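Long-range contact in acetyltransferase (Klebsiella pneumoniae, PDB 5XUN), which probably acetylates the glycyl group of glycyl-tRNA with acetyl-CoA, acting as the toxin of a type II toxin-antitoxin pair: residues L5-Y16 / R46-P57. The protein carries 1 engineered substitution. Residues are numbered along the deposited sequence; the frame is centred on the assembly and turned at random.
Sequences LTIEMIADAFSY and RGYALVSGDTVP
Strand 6-9, an edge strand of the GNAT sheet within this chain, runs antiparallel to strand 46-51, which itself pairs with strand 59-71. Thr-6 and Val-51 form one hydrogen-bonded pair and Glu-8 and Ala-49 the next; the shortest of the backbone bonds between the strands runs from Ala-49 N to Glu-8 O at 2.6 Å. A last bond joins Ile-10 N to Gly-47 O (2.9 Å), with the donor above the carbonyl plane, as the chain leaves the strand.

On the face carrying Ile-7 and Leu-50, chi1 (172°) and chi2 (70°) of Leu-50 together place CD1 3.6 Å from Leu-5 CB; the two leucine side chains cross at about a right angle. Helix 108-126 covers this face, touching Leu-5 and Ile-7.

On the face carrying Thr-6, Glu-8, Ala-49 and Val-51, the returning loop brings Tyr-16 against Val-51. CE1 of Tyr-16 meets Val-51 CG1 obliquely at 3.7 Å, while the tyrosine hydroxyl donates to the anti lone pair of Glu-8 OE2 (2.5 Å) and accepts from Ala-11 N (2.8 Å).

At the far end, the extended CB-CG-SD run of Met-9 carries SD to 3.7 Å from Arg-46 NH2, and a bend at chi3 (-54°) swings CE to 3.3 Å from Tyr-48 OH. Tyr-48 OH and Arg-46 NE bond to the carbonyls of Ala-126 and Lys-125 of the second subunit, so this corner belongs to the dimer interface.

Backbone bonds thus fix the edge strand. The Glu-8 bond ties the loop to it, holding the Tyr-16 ring beside Val-51, and the Ala-11 bond braces the loop itself; the hydrogen bond donated by Tyr-16 would probably help to stabilise Glu-8 as a carboxylate.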
# COMPACT_ATOMS: atom_id res chain seq x y z
N LEU B 5 -10.81 -6.78 25.90
CA LEU B 5 -9.62 -6.39 25.14
C LEU B 5 -10.02 -5.49 23.98
O LEU B 5 -11.13 -5.57 23.45
CB LEU B 5 -8.87 -7.63 24.62
CG LEU B 5 -8.38 -8.70 25.60
CD1 LEU B 5 -7.66 -9.83 24.86
CD2 LEU B 5 -7.47 -8.10 26.65
N THR B 6 -9.10 -4.61 23.60
CA THR B 6 -9.30 -3.69 22.49
C THR B 6 -8.07 -3.68 21.60
O THR B 6 -6.96 -4.04 22.02
CB THR B 6 -9.60 -2.26 22.97
OG1 THR B 6 -8.56 -1.82 23.85
CG2 THR B 6 -10.95 -2.19 23.67
N ILE B 7 -8.30 -3.29 20.34
CA ILE B 7 -7.27 -3.22 19.31
C ILE B 7 -6.97 -1.75 19.01
O ILE B 7 -7.89 -0.93 18.89
CB ILE B 7 -7.70 -3.96 18.04
CG1 ILE B 7 -8.03 -5.42 18.37
CG2 ILE B 7 -6.63 -3.87 16.97
CD1 ILE B 7 -8.76 -6.14 17.27
N GLU B 8 -5.69 -1.42 18.92
CA GLU B 8 -5.27 -0.07 18.59
C GLU B 8 -3.96 -0.14 17.82
O GLU B 8 -3.21 -1.11 17.92
CB GLU B 8 -5.10 0.79 19.85
CG GLU B 8 -3.98 0.30 20.76
CD GLU B 8 -3.96 0.99 22.12
OE1 GLU B 8 -5.05 1.33 22.64
OE2 GLU B 8 -2.85 1.20 22.65
N MET B 9 -3.70 0.90 17.02
CA MET B 9 -2.36 1.10 16.50
C MET B 9 -1.41 1.33 17.67
O MET B 9 -1.78 1.97 18.66
CB MET B 9 -2.32 2.30 15.55
CG MET B 9 -0.91 2.73 15.13
SD MET B 9 -0.92 3.91 13.77
CE MET B 9 -1.91 2.98 12.61
N ILE B 10 -0.20 0.77 17.58
CA ILE B 10 0.72 0.88 18.70
C ILE B 10 1.02 2.34 18.97
O ILE B 10 1.33 3.11 18.05
CB ILE B 10 1.99 0.06 18.46
CG1 ILE B 10 2.70 0.50 17.18
CG2 ILE B 10 1.64 -1.43 18.40
CD1 ILE B 10 4.06 -0.14 16.99
N ALA B 11 0.90 2.74 20.23
CA ALA B 11 1.04 4.14 20.61
C ALA B 11 2.49 4.60 20.48
O ALA B 11 3.43 3.81 20.54
CB ALA B 11 0.55 4.34 22.05
N ASP B 12 2.65 5.92 20.28
CA ASP B 12 3.97 6.49 20.07
C ASP B 12 4.91 6.18 21.22
O ASP B 12 6.08 5.85 21.00
CB ASP B 12 3.87 8.01 19.91
CG ASP B 12 3.18 8.41 18.63
OD1 ASP B 12 3.33 7.68 17.63
OD2 ASP B 12 2.48 9.45 18.64
N ALA B 13 4.41 6.22 22.46
CA ALA B 13 5.29 5.95 23.60
C ALA B 13 5.61 4.48 23.75
O ALA B 13 6.65 4.15 24.33
CB ALA B 13 4.66 6.47 24.89
N PHE B 14 4.78 3.60 23.19
CA PHE B 14 4.95 2.15 23.33
C PHE B 14 5.09 1.78 24.81
O PHE B 14 6.00 1.06 25.22
CB PHE B 14 6.15 1.65 22.52
CG PHE B 14 6.05 0.20 22.14
CD1 PHE B 14 5.20 -0.21 21.13
CD2 PHE B 14 6.80 -0.75 22.81
CE1 PHE B 14 5.10 -1.55 20.79
CE2 PHE B 14 6.71 -2.08 22.48
CZ PHE B 14 5.86 -2.49 21.47
N SER B 15 4.17 2.31 25.60
CA SER B 15 4.11 2.10 27.04
C SER B 15 3.33 0.85 27.40
O SER B 15 2.54 0.84 28.35
CB SER B 15 3.52 3.34 27.71
OG SER B 15 3.60 3.24 29.12
N TYR B 16 3.48 -0.21 26.62
CA TYR B 16 2.78 -1.46 26.87
C TYR B 16 3.57 -2.35 27.81
O TYR B 16 4.81 -2.33 27.82
CB TYR B 16 2.51 -2.21 25.57
CG TYR B 16 1.73 -1.40 24.57
CD1 TYR B 16 0.42 -1.01 24.85
CD2 TYR B 16 2.29 -1.00 23.36
CE1 TYR B 16 -0.31 -0.26 23.95
CE2 TYR B 16 1.56 -0.25 22.46
CZ TYR B 16 0.27 0.12 22.76
OH TYR B 16 -0.46 0.87 21.87
N ARG B 46 3.42 -0.85 9.73
CA ARG B 46 2.64 -0.21 10.78
C ARG B 46 2.07 -1.30 11.68
O ARG B 46 1.63 -2.35 11.19
CB ARG B 46 1.52 0.67 10.21
CG ARG B 46 2.04 1.82 9.35
CD ARG B 46 3.00 2.72 10.12
NE ARG B 46 2.29 3.71 10.93
CZ ARG B 46 2.90 4.62 11.69
NH1 ARG B 46 4.22 4.66 11.76
NH2 ARG B 46 2.18 5.48 12.40
N GLY B 47 2.14 -1.07 12.98
CA GLY B 47 1.86 -2.09 13.98
C GLY B 47 0.57 -1.80 14.74
O GLY B 47 0.28 -0.65 15.06
N TYR B 48 -0.16 -2.86 15.05
CA TYR B 48 -1.40 -2.76 15.81
C TYR B 48 -1.31 -3.75 16.96
O TYR B 48 -0.70 -4.81 16.84
CB TYR B 48 -2.63 -3.08 14.93
CG TYR B 48 -2.81 -2.09 13.80
CD1 TYR B 48 -2.04 -2.19 12.64
CD2 TYR B 48 -3.73 -1.05 13.90
CE1 TYR B 48 -2.19 -1.28 11.61
CE2 TYR B 48 -3.89 -0.13 12.86
CZ TYR B 48 -3.11 -0.25 11.72
OH TYR B 48 -3.25 0.65 10.68
N ALA B 49 -1.90 -3.39 18.10
CA ALA B 49 -1.80 -4.21 19.29
C ALA B 49 -3.17 -4.50 19.89
O ALA B 49 -4.05 -3.64 19.91
CB ALA B 49 -0.91 -3.53 20.34
N LEU B 50 -3.31 -5.72 20.40
CA LEU B 50 -4.47 -6.15 21.18
C LEU B 50 -4.10 -6.02 22.65
O LEU B 50 -3.14 -6.66 23.10
CB LEU B 50 -4.84 -7.59 20.82
CG LEU B 50 -5.91 -8.32 21.63
CD1 LEU B 50 -7.28 -7.75 21.35
CD2 LEU B 50 -5.86 -9.80 21.31
N VAL B 51 -4.82 -5.18 23.39
CA VAL B 51 -4.36 -4.69 24.68
C VAL B 51 -5.48 -4.78 25.71
O VAL B 51 -6.67 -4.68 25.37
CB VAL B 51 -3.81 -3.24 24.60
CG1 VAL B 51 -2.67 -3.15 23.60
CG2 VAL B 51 -4.92 -2.27 24.25
N SER B 52 -5.09 -4.95 26.97
CA SER B 52 -6.01 -4.98 28.10
C SER B 52 -6.33 -3.56 28.57
O SER B 52 -5.77 -2.57 28.09
CB SER B 52 -5.41 -5.80 29.24
OG SER B 52 -4.38 -5.08 29.89
N GLY B 53 -7.22 -3.47 29.55
CA GLY B 53 -7.62 -2.21 30.13
C GLY B 53 -6.93 -1.85 31.43
O GLY B 53 -7.37 -0.90 32.10
N ASP B 54 -5.86 -2.55 31.81
CA ASP B 54 -5.11 -2.25 33.03
C ASP B 54 -4.50 -0.85 32.97
O ASP B 54 -4.43 -0.23 31.91
CB ASP B 54 -4.01 -3.30 33.24
CG ASP B 54 -4.54 -4.72 33.20
OD1 ASP B 54 -5.29 -5.10 34.12
OD2 ASP B 54 -4.19 -5.47 32.26
N THR B 55 -4.07 -0.35 34.14
CA THR B 55 -3.45 0.98 34.20
C THR B 55 -2.33 1.11 33.19
O THR B 55 -2.31 2.03 32.36
CB THR B 55 -2.89 1.28 35.60
OG1 THR B 55 -1.60 0.67 35.73
CG2 THR B 55 -3.83 0.83 36.72
N VAL B 56 -1.38 0.19 33.25
CA VAL B 56 -0.45 -0.05 32.15
C VAL B 56 -1.06 -1.15 31.28
O VAL B 56 -1.12 -2.31 31.73
CB VAL B 56 0.94 -0.45 32.65
CG1 VAL B 56 1.91 -0.54 31.48
CG2 VAL B 56 1.44 0.56 33.68
N PRO B 57 -1.55 -0.84 30.09
CA PRO B 57 -2.18 -1.88 29.27
C PRO B 57 -1.17 -2.96 28.93
O PRO B 57 -0.03 -2.69 28.57
CB PRO B 57 -2.65 -1.11 28.02
CG PRO B 57 -1.95 0.22 28.08
CD PRO B 57 -1.74 0.51 29.53